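Local coordinates for periplasmic sugar-binding domain protein (Pseudomonas fluorescens Pf-5, PDB 3H75) that probably binds carbohydrate in the bacterial periplasm, as a two-domain member of the solute-binding protein 2 family, at residues R165-A170 against R180-G185; A150-G153 against A159-L162; Q51-L56 against P76-L81; L68-Y73 against S94-D99; Q222-R225 against K230-T233. All coordinates share one frame; numbering follows the deposited sequence.

Contact 1. Residues R165-A170 against R180-G185. With SO4 (sulfate ion), chain C.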
# COMPACT_ATOMS: atom_id res chain seq x y z
N ARG A 165 -9.62 9.33 4.21
CA ARG A 165 -10.15 9.58 5.54
C ARG A 165 -9.08 10.28 6.37
O ARG A 165 -9.37 11.22 7.11
CB ARG A 165 -10.58 8.27 6.22
CG ARG A 165 -10.89 8.40 7.70
CD ARG A 165 -12.02 9.40 7.98
NE ARG A 165 -12.21 9.60 9.42
CZ ARG A 165 -13.01 10.52 9.94
NH1 ARG A 165 -13.71 11.33 9.15
NH2 ARG A 165 -13.13 10.62 11.27
N GLY A 166 -7.83 9.82 6.24
CA GLY A 166 -6.73 10.42 6.97
C GLY A 166 -6.55 11.86 6.55
O GLY A 166 -6.34 12.75 7.38
N LEU A 167 -6.63 12.10 5.24
CA LEU A 167 -6.51 13.45 4.70
C LEU A 167 -7.60 14.35 5.29
O LEU A 167 -7.33 15.46 5.73
CB LEU A 167 -6.65 13.43 3.17
CG LEU A 167 -6.87 14.78 2.48
CD1 LEU A 167 -5.62 15.65 2.64
CD2 LEU A 167 -7.18 14.55 0.99
N ARG A 168 -8.84 13.85 5.30
CA ARG A 168 -9.97 14.61 5.83
C ARG A 168 -9.76 14.95 7.30
O ARG A 168 -10.14 16.04 7.74
CB ARG A 168 -11.27 13.83 5.66
CG ARG A 168 -11.66 13.55 4.21
CD ARG A 168 -12.08 14.81 3.47
NE ARG A 168 -12.41 14.52 2.07
CZ ARG A 168 -12.80 15.43 1.19
NH1 ARG A 168 -12.92 16.70 1.55
NH2 ARG A 168 -13.05 15.09 -0.07
N ARG A 169 -9.18 14.04 8.06
CA ARG A 169 -8.94 14.30 9.47
C ARG A 169 -7.93 15.44 9.63
O ARG A 169 -8.11 16.32 10.47
CB ARG A 169 -8.43 13.04 10.17
CG ARG A 169 -9.53 12.06 10.55
CD ARG A 169 -8.92 10.81 11.15
NE ARG A 169 -7.85 11.15 12.09
CZ ARG A 169 -6.71 10.49 12.19
NH1 ARG A 169 -6.48 9.44 11.41
NH2 ARG A 169 -5.79 10.88 13.06
N ALA A 170 -6.89 15.43 8.80
CA ALA A 170 -5.88 16.49 8.86
C ALA A 170 -6.48 17.83 8.42
O ALA A 170 -6.17 18.87 9.00
CB ALA A 170 -4.69 16.12 7.97
N ARG A 180 -8.98 22.75 -2.82
CA ARG A 180 -9.71 23.29 -3.95
C ARG A 180 -10.40 22.21 -4.75
O ARG A 180 -11.49 22.42 -5.30
CB ARG A 180 -8.77 24.10 -4.86
CG ARG A 180 -8.08 25.28 -4.17
CD ARG A 180 -9.05 26.11 -3.34
NE ARG A 180 -10.22 26.56 -4.10
CZ ARG A 180 -10.23 27.61 -4.91
NH1 ARG A 180 -9.14 28.34 -5.10
NH2 ARG A 180 -11.35 27.94 -5.53
N GLN A 181 -9.78 21.03 -4.81
CA GLN A 181 -10.35 19.92 -5.55
C GLN A 181 -9.64 18.62 -5.25
O GLN A 181 -8.42 18.58 -5.11
CB GLN A 181 -10.25 20.19 -7.05
CG GLN A 181 -11.13 19.31 -7.90
CD GLN A 181 -12.20 20.10 -8.61
OE1 GLN A 181 -11.92 20.89 -9.51
NE2 GLN A 181 -13.45 19.91 -8.19
N LEU A 182 -10.42 17.55 -5.14
CA LEU A 182 -9.88 16.22 -4.95
C LEU A 182 -10.39 15.45 -6.15
O LEU A 182 -11.60 15.40 -6.39
CB LEU A 182 -10.38 15.58 -3.65
CG LEU A 182 -9.92 14.13 -3.41
CD1 LEU A 182 -9.87 13.83 -1.92
CD2 LEU A 182 -10.87 13.17 -4.11
N VAL A 183 -9.48 14.87 -6.93
CA VAL A 183 -9.89 14.09 -8.09
C VAL A 183 -9.41 12.66 -7.93
O VAL A 183 -8.54 12.37 -7.10
CB VAL A 183 -9.32 14.68 -9.40
CG1 VAL A 183 -9.92 16.05 -9.66
CG2 VAL A 183 -7.80 14.78 -9.33
N TYR A 184 -9.99 11.77 -8.71
CA TYR A 184 -9.62 10.37 -8.64
C TYR A 184 -8.75 10.03 -9.84
O TYR A 184 -9.23 9.93 -10.97
CB TYR A 184 -10.89 9.51 -8.59
CG TYR A 184 -11.58 9.64 -7.25
CD1 TYR A 184 -11.07 9.00 -6.12
CD2 TYR A 184 -12.68 10.48 -7.08
CE1 TYR A 184 -11.62 9.19 -4.86
CE2 TYR A 184 -13.25 10.68 -5.82
CZ TYR A 184 -12.71 10.04 -4.71
OH TYR A 184 -13.24 10.26 -3.46
N GLY A 185 -7.45 9.89 -9.58
CA GLY A 185 -6.50 9.58 -10.62
C GLY A 185 -6.37 8.09 -10.90
O GLY A 185 -5.59 7.69 -11.76
S SO4 C . -11.00 30.97 -7.15
O1 SO4 C . -10.45 31.19 -5.79
O2 SO4 C . -9.98 30.30 -7.97
O3 SO4 C . -12.22 30.14 -7.06
O4 SO4 C . -11.34 32.28 -7.75
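Helix 165-170 runs beside strand 180-184 with the CA atoms of Leu-167 and Leu-182, the nearest pair between them, 10.6 Å apart, a gap that side chains have to bridge. Leu-182 does most of this work through a single methyl. Its CD1 sits 4.0 Å from Leu-167 CD2, and the two leucines slide past each other in opposite directions. The same CD1 lies 3.9 Å from NH2 of Arg-168, whose guanidinium it meets obliquely. A bend in the arginine chain at chi2 (-70°) carries that end toward the strand, where NH2 keeps a salt bridge to Glu-164 of its own helix. Glu-164 in turn takes the hydroxyl of Tyr-184 in a hydrogen bond, a second, polar tie between helix and strand. The other methyl of Leu-182, CD2, rests 3.6 Å above one face of the Tyr-184 ring, offset toward its rim. Arg-180 faces elsewhere: its guanidinium receives a sulfate at its edge, with NH2 bonded to O3 at 2.8 Å (154°) and NH1 weakly to O1 at 3.2 Å (134°). Arg-202 also holds this ion, probably a relic of the crystallisation liquor, and Arg-180 NH1 has a salt bridge to Glu-147. A leucine in place of Arg-180 would probably leave Glu-147 without this cationic mate and the sulfate with a weaker grip. Within the beta-alpha-beta unit 146-152, 158-173, 177-184, the small 97 Å² interface has no polar bond between its segments: one leucine methyl is shared by a buried leucine and an exposed arginine, and the charges are paired with groups outside it.

Contact 2. Residues A150-G153 against A159-L162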
# COMPACT_ATOMS: atom_id res chain seq x y z
N ALA A 150 -5.75 17.48 -4.29
CA ALA A 150 -5.59 16.10 -3.86
C ALA A 150 -5.91 15.12 -4.98
O ALA A 150 -6.90 15.27 -5.69
CB ALA A 150 -6.48 15.81 -2.65
N PHE A 151 -5.04 14.13 -5.14
CA PHE A 151 -5.22 13.10 -6.16
C PHE A 151 -5.37 11.78 -5.43
O PHE A 151 -4.43 11.30 -4.80
CB PHE A 151 -3.99 13.05 -7.07
CG PHE A 151 -3.86 14.25 -7.96
CD1 PHE A 151 -4.40 14.25 -9.24
CD2 PHE A 151 -3.24 15.41 -7.50
CE1 PHE A 151 -4.33 15.37 -10.05
CE2 PHE A 151 -3.17 16.55 -8.31
CZ PHE A 151 -3.72 16.52 -9.59
N SER A 152 -6.56 11.19 -5.51
CA SER A 152 -6.79 9.92 -4.84
C SER A 152 -6.73 8.79 -5.87
O SER A 152 -6.58 9.05 -7.05
CB SER A 152 -8.15 9.93 -4.14
OG SER A 152 -8.27 8.81 -3.28
N GLY A 153 -6.83 7.55 -5.40
CA GLY A 153 -6.75 6.41 -6.31
C GLY A 153 -8.09 6.01 -6.87
O GLY A 153 -8.87 6.85 -7.31
N ALA A 159 -8.02 1.27 0.05
CA ALA A 159 -6.76 2.00 0.16
C ALA A 159 -7.01 3.48 -0.09
O ALA A 159 -6.49 4.35 0.62
CB ALA A 159 -5.75 1.46 -0.85
N ALA A 160 -7.81 3.77 -1.11
CA ALA A 160 -8.13 5.15 -1.44
C ALA A 160 -9.01 5.75 -0.35
O ALA A 160 -8.75 6.86 0.12
CB ALA A 160 -8.85 5.22 -2.79
N GLN A 161 -10.05 5.03 0.04
CA GLN A 161 -10.97 5.51 1.07
C GLN A 161 -10.27 5.81 2.39
O GLN A 161 -10.49 6.87 3.00
CB GLN A 161 -12.08 4.49 1.32
CG GLN A 161 -12.88 4.14 0.08
CD GLN A 161 -13.93 3.09 0.38
OE1 GLN A 161 -13.66 2.10 1.06
NE2 GLN A 161 -15.14 3.29 -0.15
N LEU A 162 -9.43 4.88 2.84
CA LEU A 162 -8.71 5.05 4.10
C LEU A 162 -7.71 6.19 4.05
O LEU A 162 -7.60 6.97 5.00
CB LEU A 162 -8.01 3.75 4.49
CG LEU A 162 -8.95 2.62 4.93
CD1 LEU A 162 -8.15 1.33 5.11
CD2 LEU A 162 -9.65 3.02 6.22
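Ser-152 turns its hydroxyl opposite its own backbone nitrogen (chi1 -169°), which aims OG at the methyl of Ala-160 on the facing helix. The two atoms, Ser-152 OG and Ala-160 CB, stand 3.7 Å apart, a polar atom laid against a hydrocarbon. Ser-152 OG also comes within 3.9 Å of Ala-160 O, but it has no polar partner in the model despite being buried. Just past the end of the strand, Gly-153 presents its backbone to the same methyl, with Gly-153 N 4.0 Å from Ala-160 CB. One small side chain thus fills the angle between the serine and the glycine. Having no side chain, Gly-153 lets its backbone come close, its CA lying 5.2 Å from Ala-160 CA. The helix begins just before this contact, and Ala-160 N gives a weak hydrogen bond to OG1 of Thr-157, the residue immediately ahead of the helix. Trp-187 packs against both Ala-159 and Ala-160 and helps to bury the helix start. The contact closes the first half of a beta-alpha-beta crossover, where strand 146-152 gives way to helix 158-173. Strand 146-152 is flanked in its sheet by strands 177-184 and 206-211, with backbone bonds to Val-183 on one side and Trp-210 on the other, while Phe-151 packs on Ala-192, Ala-196 and Leu-199 of helix 189-202.

Contact 3. Residues Q51-L56 against P76-L81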
# COMPACT_ATOMS: atom_id res chain seq x y z
N GLN A 51 -13.08 -14.38 -11.23
CA GLN A 51 -13.07 -15.56 -12.09
C GLN A 51 -11.95 -16.52 -11.71
O GLN A 51 -12.13 -17.73 -11.76
CB GLN A 51 -12.94 -15.15 -13.55
CG GLN A 51 -13.47 -16.18 -14.54
CD GLN A 51 -14.92 -16.52 -14.28
OE1 GLN A 51 -15.75 -15.64 -14.04
NE2 GLN A 51 -15.25 -17.81 -14.35
N GLN A 52 -10.80 -15.97 -11.33
CA GLN A 52 -9.66 -16.79 -10.92
C GLN A 52 -10.02 -17.59 -9.67
O GLN A 52 -9.69 -18.77 -9.57
CB GLN A 52 -8.43 -15.92 -10.66
CG GLN A 52 -7.84 -15.35 -11.94
CD GLN A 52 -6.90 -14.19 -11.68
OE1 GLN A 52 -6.86 -13.64 -10.58
NE2 GLN A 52 -6.14 -13.80 -12.70
N ALA A 53 -10.71 -16.95 -8.73
CA ALA A 53 -11.12 -17.63 -7.51
C ALA A 53 -12.22 -18.66 -7.82
O ALA A 53 -12.15 -19.80 -7.38
CB ALA A 53 -11.63 -16.61 -6.49
N ARG A 54 -13.21 -18.24 -8.59
CA ARG A 54 -14.32 -19.13 -8.95
C ARG A 54 -13.80 -20.43 -9.55
O ARG A 54 -14.22 -21.52 -9.15
CB ARG A 54 -15.25 -18.43 -9.95
CG ARG A 54 -16.49 -19.26 -10.31
CD ARG A 54 -17.47 -18.48 -11.18
NE ARG A 54 -17.86 -17.22 -10.57
CZ ARG A 54 -18.88 -16.46 -10.98
NH1 ARG A 54 -19.62 -16.85 -12.01
NH2 ARG A 54 -19.16 -15.32 -10.36
N GLU A 55 -12.88 -20.32 -10.50
CA GLU A 55 -12.33 -21.51 -11.14
C GLU A 55 -11.39 -22.31 -10.24
O GLU A 55 -11.26 -23.52 -10.40
CB GLU A 55 -11.65 -21.11 -12.46
CG GLU A 55 -12.67 -20.65 -13.51
CD GLU A 55 -12.05 -20.21 -14.82
OE1 GLU A 55 -11.18 -20.93 -15.35
OE2 GLU A 55 -12.45 -19.15 -15.34
N LEU A 56 -10.76 -21.64 -9.27
CA LEU A 56 -9.88 -22.34 -8.34
C LEU A 56 -10.70 -23.27 -7.45
O LEU A 56 -10.30 -24.40 -7.16
CB LEU A 56 -9.12 -21.34 -7.45
CG LEU A 56 -7.71 -20.90 -7.85
CD1 LEU A 56 -7.21 -19.86 -6.85
CD2 LEU A 56 -6.78 -22.11 -7.88
N PRO A 76 -16.56 -10.16 -1.16
CA PRO A 76 -17.72 -10.85 -0.59
C PRO A 76 -18.14 -12.06 -1.43
O PRO A 76 -18.49 -13.11 -0.88
CB PRO A 76 -18.79 -9.76 -0.58
CG PRO A 76 -17.99 -8.51 -0.36
CD PRO A 76 -16.82 -8.72 -1.30
N GLN A 77 -18.11 -11.91 -2.75
CA GLN A 77 -18.50 -13.00 -3.64
C GLN A 77 -17.53 -14.17 -3.50
O GLN A 77 -17.94 -15.33 -3.52
CB GLN A 77 -18.55 -12.52 -5.09
CG GLN A 77 -19.45 -11.32 -5.31
CD GLN A 77 -19.76 -11.07 -6.78
OE1 GLN A 77 -20.19 -9.98 -7.16
NE2 GLN A 77 -19.57 -12.10 -7.60
N ILE A 78 -16.24 -13.88 -3.37
CA ILE A 78 -15.25 -14.93 -3.22
C ILE A 78 -15.44 -15.66 -1.89
O ILE A 78 -15.24 -16.87 -1.79
CB ILE A 78 -13.82 -14.36 -3.32
CG1 ILE A 78 -13.57 -13.88 -4.75
CG2 ILE A 78 -12.79 -15.42 -2.92
CD1 ILE A 78 -12.19 -13.28 -4.99
N LEU A 79 -15.83 -14.91 -0.85
CA LEU A 79 -16.05 -15.51 0.46
C LEU A 79 -17.20 -16.52 0.38
O LEU A 79 -17.11 -17.62 0.92
CB LEU A 79 -16.38 -14.43 1.48
CG LEU A 79 -15.21 -13.54 1.90
CD1 LEU A 79 -15.72 -12.37 2.74
CD2 LEU A 79 -14.20 -14.37 2.68
N ARG A 80 -18.27 -16.14 -0.31
CA ARG A 80 -19.42 -17.02 -0.45
C ARG A 80 -19.11 -18.24 -1.32
O ARG A 80 -19.61 -19.33 -1.07
CB ARG A 80 -20.62 -16.26 -1.04
CG ARG A 80 -21.21 -15.22 -0.11
CD ARG A 80 -22.58 -14.74 -0.60
NE ARG A 80 -22.49 -13.93 -1.82
CZ ARG A 80 -22.00 -12.70 -1.87
NH1 ARG A 80 -21.55 -12.11 -0.77
NH2 ARG A 80 -21.97 -12.04 -3.02
N LEU A 81 -18.28 -18.04 -2.35
CA LEU A 81 -17.92 -19.12 -3.25
C LEU A 81 -16.96 -20.12 -2.60
O LEU A 81 -16.94 -21.29 -2.97
CB LEU A 81 -17.29 -18.56 -4.53
CG LEU A 81 -18.24 -18.12 -5.65
CD1 LEU A 81 -19.33 -17.21 -5.09
CD2 LEU A 81 -17.45 -17.41 -6.73
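Ala-53 and Ile-78 form the tight part of this helix pair, the methyl of the alanine being pressed among three carbons of the isoleucine. Ala-53 CB lies 3.7 Å from Ile-78 CD1 and 3.8 Å from Ile-78 CG1, with CG2 hardly farther. The isoleucine chi1 (-68°) sets CG1 beside the backbone nitrogen, and with it both branches reach the methyl. The axes of the two short segments are parallel (1°) and 9.8 Å apart. Beneath the pair lies the parallel sheet: Ala-53 touches Leu-9, and Ile-78 touches Leu-66 and Leu-68. Toward solvent the fit is looser. Arg-54 and Leu-81 cross at a slant, Leu-81 CD2 lying 4.0 Å from Arg-54 CB and 3.9 Å from Arg-54 NE. Beyond it, Gln-77 NE2 stands at the edge of the Arg-54 guanidinium, 4.3 Å from NH2, while Gln-51 OE1 hovers 4.2 Å above one face. Gln-51 NE2 itself donates to Glu-55 OE2 at 3.3 Å, meeting the lone pair anti to the other oxygen. Hydrocarbon contact thus joins the helices, and the arginine meets Leu-81 with its chain from CB to NE, its charged group touching without a polar bond to the other helix.

Contact 4. Residues L68-Y73 against S94-D99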
# COMPACT_ATOMS: atom_id res chain seq x y z
N LEU A 68 -6.15 -12.89 -0.83
CA LEU A 68 -6.72 -11.88 -1.71
C LEU A 68 -6.83 -10.54 -1.01
O LEU A 68 -6.88 -10.47 0.22
CB LEU A 68 -8.12 -12.31 -2.18
CG LEU A 68 -9.15 -12.56 -1.07
CD1 LEU A 68 -10.54 -12.14 -1.54
CD2 LEU A 68 -9.12 -14.03 -0.67
N VAL A 69 -6.87 -9.48 -1.80
CA VAL A 69 -6.99 -8.13 -1.27
C VAL A 69 -8.47 -7.85 -1.06
O VAL A 69 -9.31 -8.25 -1.87
CB VAL A 69 -6.40 -7.10 -2.25
CG1 VAL A 69 -6.60 -5.70 -1.71
CG2 VAL A 69 -4.92 -7.39 -2.47
N ASN A 70 -8.80 -7.16 0.02
CA ASN A 70 -10.19 -6.87 0.30
C ASN A 70 -10.73 -5.73 -0.56
O ASN A 70 -10.02 -4.76 -0.87
CB ASN A 70 -10.38 -6.54 1.78
CG ASN A 70 -11.79 -6.80 2.27
OD1 ASN A 70 -12.63 -7.30 1.51
ND2 ASN A 70 -12.05 -6.49 3.53
N GLU A 71 -12.00 -5.87 -0.94
CA GLU A 71 -12.73 -4.89 -1.74
C GLU A 71 -14.20 -5.11 -1.38
O GLU A 71 -14.57 -6.20 -0.93
CB GLU A 71 -12.50 -5.11 -3.23
CG GLU A 71 -13.18 -4.07 -4.11
CD GLU A 71 -12.88 -4.26 -5.58
OE1 GLU A 71 -12.16 -5.22 -5.93
OE2 GLU A 71 -13.36 -3.44 -6.39
N GLN A 72 -15.04 -4.10 -1.59
CA GLN A 72 -16.46 -4.21 -1.24
C GLN A 72 -17.36 -4.97 -2.21
O GLN A 72 -18.52 -5.23 -1.88
CB GLN A 72 -17.04 -2.82 -1.01
CG GLN A 72 -16.78 -1.84 -2.14
CD GLN A 72 -17.44 -0.49 -1.92
OE1 GLN A 72 -17.15 0.48 -2.61
NE2 GLN A 72 -18.35 -0.43 -0.95
N TYR A 73 -16.86 -5.34 -3.38
CA TYR A 73 -17.70 -6.04 -4.34
C TYR A 73 -17.26 -7.46 -4.69
O TYR A 73 -18.08 -8.38 -4.72
CB TYR A 73 -17.85 -5.20 -5.61
CG TYR A 73 -18.56 -3.88 -5.38
CD1 TYR A 73 -19.89 -3.86 -4.95
CD2 TYR A 73 -17.91 -2.66 -5.57
CE1 TYR A 73 -20.55 -2.65 -4.71
CE2 TYR A 73 -18.56 -1.45 -5.33
CZ TYR A 73 -19.88 -1.45 -4.90
OH TYR A 73 -20.52 -0.26 -4.66
N SER A 94 -6.79 -4.42 3.78
CA SER A 94 -7.86 -3.64 4.41
C SER A 94 -8.74 -4.56 5.24
O SER A 94 -8.88 -5.74 4.94
CB SER A 94 -8.70 -2.89 3.35
OG SER A 94 -9.57 -3.76 2.67
N PRO A 95 -9.35 -4.01 6.30
CA PRO A 95 -10.24 -4.69 7.26
C PRO A 95 -11.47 -5.38 6.70
O PRO A 95 -12.06 -4.94 5.71
CB PRO A 95 -10.62 -3.57 8.23
CG PRO A 95 -9.48 -2.62 8.14
CD PRO A 95 -9.21 -2.59 6.66
N LEU A 96 -11.86 -6.47 7.35
CA LEU A 96 -13.06 -7.21 6.98
C LEU A 96 -14.21 -6.37 7.53
O LEU A 96 -14.09 -5.82 8.62
CB LEU A 96 -13.07 -8.59 7.64
CG LEU A 96 -12.18 -9.68 7.04
CD1 LEU A 96 -12.05 -10.85 8.01
CD2 LEU A 96 -12.76 -10.14 5.72
N THR A 97 -15.30 -6.27 6.78
CA THR A 97 -16.44 -5.47 7.23
C THR A 97 -17.40 -6.27 8.11
O THR A 97 -17.30 -7.50 8.19
CB THR A 97 -17.25 -4.93 6.03
OG1 THR A 97 -17.81 -6.03 5.31
CG2 THR A 97 -16.35 -4.13 5.10
N LEU A 98 -18.32 -5.57 8.76
CA LEU A 98 -19.30 -6.22 9.62
C LEU A 98 -20.09 -7.24 8.81
O LEU A 98 -20.41 -8.32 9.30
CB LEU A 98 -20.25 -5.18 10.21
CG LEU A 98 -19.66 -4.18 11.21
CD1 LEU A 98 -20.70 -3.13 11.56
CD2 LEU A 98 -19.20 -4.92 12.46
N ASP A 99 -20.38 -6.89 7.56
CA ASP A 99 -21.13 -7.77 6.67
C ASP A 99 -20.37 -9.07 6.42
O ASP A 99 -20.95 -10.16 6.47
CB ASP A 99 -21.40 -7.07 5.34
CG ASP A 99 -22.88 -6.87 5.08
OD1 ASP A 99 -23.59 -7.88 4.91
OD2 ASP A 99 -23.32 -5.70 5.05
O HOH W 1 -7.84 -4.09 0.73
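Asn-70, which meets Ser-94 and Pro-95, lies just beyond the strand that opens this segment. Leu-68 is still within the sheet, bonded through its backbone to Phe-90 and Val-92, and it packs on Ile-91 and Ile-78. Val-69 follows, lying against Pro-11 and Val-92. At Asn-70 the chains come nearest, with its CA 5.7 Å from Ser-94 CA. Asn-70 CB abuts Ser-94 OG at 3.0 Å, a close approach, with the serine hydroxyl set between its backbone nitrogen and carbonyl carbon (chi1 75°). That hydroxyl is hydrogen-bonded at 2.6 Å, Ser-94 OG to a water, which donates in turn to Asn-70 O at 2.8 Å and so links the two segments. The Asn-70 amide reaches Pro-95 O, its modelled ND2 only 2.7 Å away, although which end of the amide faces the carbonyl is doubtful. With an alanine in place of Asn-70, Pro-95 O would probably lose its close polar neighbour and a gap would open beside it. Glu-71 then turns away, and Gln-72 touches Val-156. The arrangement is that of adjacent parallel strands, 65-69 and 88-93, whose C-terminal ends run out into loops. In two-domain periplasmic binding proteins such strand ends face the cleft between the lobes, and this contact is consistent with a place on its rim.

Contact 5. Residues Q222-R225 against K230-T233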
# COMPACT_ATOMS: atom_id res chain seq x y z
N GLN A 222 5.19 16.51 -13.17
CA GLN A 222 5.58 16.84 -14.53
C GLN A 222 4.73 18.00 -15.03
O GLN A 222 5.23 18.94 -15.64
CB GLN A 222 5.42 15.64 -15.46
CG GLN A 222 6.06 15.86 -16.83
CD GLN A 222 5.99 14.63 -17.71
OE1 GLN A 222 6.16 13.51 -17.23
NE2 GLN A 222 5.75 14.84 -19.00
N ALA A 223 3.42 17.92 -14.77
CA ALA A 223 2.51 18.98 -15.19
C ALA A 223 2.96 20.29 -14.53
O ALA A 223 2.94 21.35 -15.15
CB ALA A 223 1.08 18.64 -14.78
N ALA A 224 3.38 20.19 -13.27
CA ALA A 224 3.84 21.36 -12.53
C ALA A 224 5.07 22.00 -13.16
O ALA A 224 5.13 23.22 -13.32
CB ALA A 224 4.13 20.96 -11.08
N ARG A 225 6.06 21.18 -13.52
CA ARG A 225 7.28 21.69 -14.14
C ARG A 225 6.97 22.42 -15.44
O ARG A 225 7.56 23.46 -15.74
CB ARG A 225 8.27 20.55 -14.42
CG ARG A 225 8.89 19.93 -13.17
CD ARG A 225 10.07 19.03 -13.54
NE ARG A 225 9.67 17.89 -14.36
CZ ARG A 225 9.17 16.76 -13.89
NH1 ARG A 225 9.00 16.60 -12.58
NH2 ARG A 225 8.82 15.78 -14.71
N LYS A 230 8.03 24.76 -9.28
CA LYS A 230 9.22 24.03 -8.87
C LYS A 230 8.94 23.05 -7.74
O LYS A 230 8.97 23.41 -6.56
CB LYS A 230 10.30 25.02 -8.42
CG LYS A 230 10.70 26.04 -9.48
CD LYS A 230 11.67 25.45 -10.50
CE LYS A 230 13.12 25.60 -10.04
NZ LYS A 230 13.40 24.96 -8.72
N PRO A 231 8.65 21.78 -8.08
CA PRO A 231 8.37 20.77 -7.06
C PRO A 231 9.47 20.73 -6.00
O PRO A 231 10.65 20.64 -6.32
CB PRO A 231 8.31 19.48 -7.87
CG PRO A 231 7.73 19.94 -9.17
CD PRO A 231 8.51 21.21 -9.44
N GLY A 232 9.06 20.80 -4.73
CA GLY A 232 10.03 20.75 -3.65
C GLY A 232 10.44 22.12 -3.15
O GLY A 232 10.99 22.24 -2.06
N THR A 233 10.18 23.15 -3.94
CA THR A 233 10.54 24.51 -3.56
C THR A 233 9.30 25.39 -3.35
O THR A 233 9.04 25.82 -2.23
CB THR A 233 11.46 25.17 -4.62
OG1 THR A 233 12.68 24.43 -4.71
CG2 THR A 233 11.78 26.61 -4.22
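Arg-225 and Pro-231 cross at about a right angle, the aliphatic base of the arginine lying against the edge of the proline ring. Arg-225 CG is 4.0 Å from Pro-231 CD and 4.2 Å from Pro-231 CG. Farther out, the arginine chain bends at chi3 (-63°) and turns back over its own helix, where Gln-222 CA lies 3.4 Å above one guanidinium face, toward the rim. The charged end therefore stays with the helix and only the methylene part meets the proline. Ala-224 takes the inner side, its CB 4.2 Å from Pro-231 CG, and both residues also touch Phe-237 on the next strand. This is the return from helix 214-226 to strand 236-240 in an alpha/beta lobe, and the chain makes it through a type II beta turn at residues 230-233. Thr-233 N closes the turn on Lys-230 O at 2.9 Å, with Pro-231 and Gly-232 at its two corners. Gly-232 has a positive phi (96°), where a side chain would be jammed against the carbonyl oxygen of Pro-231. Lys-230 N is bonded to Asp-234 OD1, and Leu-200 of helix 189-202 packs on Ala-224.

Contacts 1 and 2, centres 7 Å apart, share helix 158-173 and the neighbouring strands 146-152 and 177-184, joined by a probable backbone hydrogen bond, Ser-152 N to Val-183 O, 2.8 Å. Contacts 3 and 4, 14 Å apart by centres, connect through strand 65-69 and helix 74-82, with Ile-78 CD1 4.0 Å from Leu-68 CD1. The two lobes come together at contacts 2 and 4 through side chains, Gln-161 NE2 lying 4.2 Å from Gln-72 OE1, consistent with facing sides of a sugar-binding cleft; no sugar is bound at these contacts. Contact 5 lies 44 Å from contact 3 between centres, on the opposite side of the chain's centre. The sulfate belongs to contact 1.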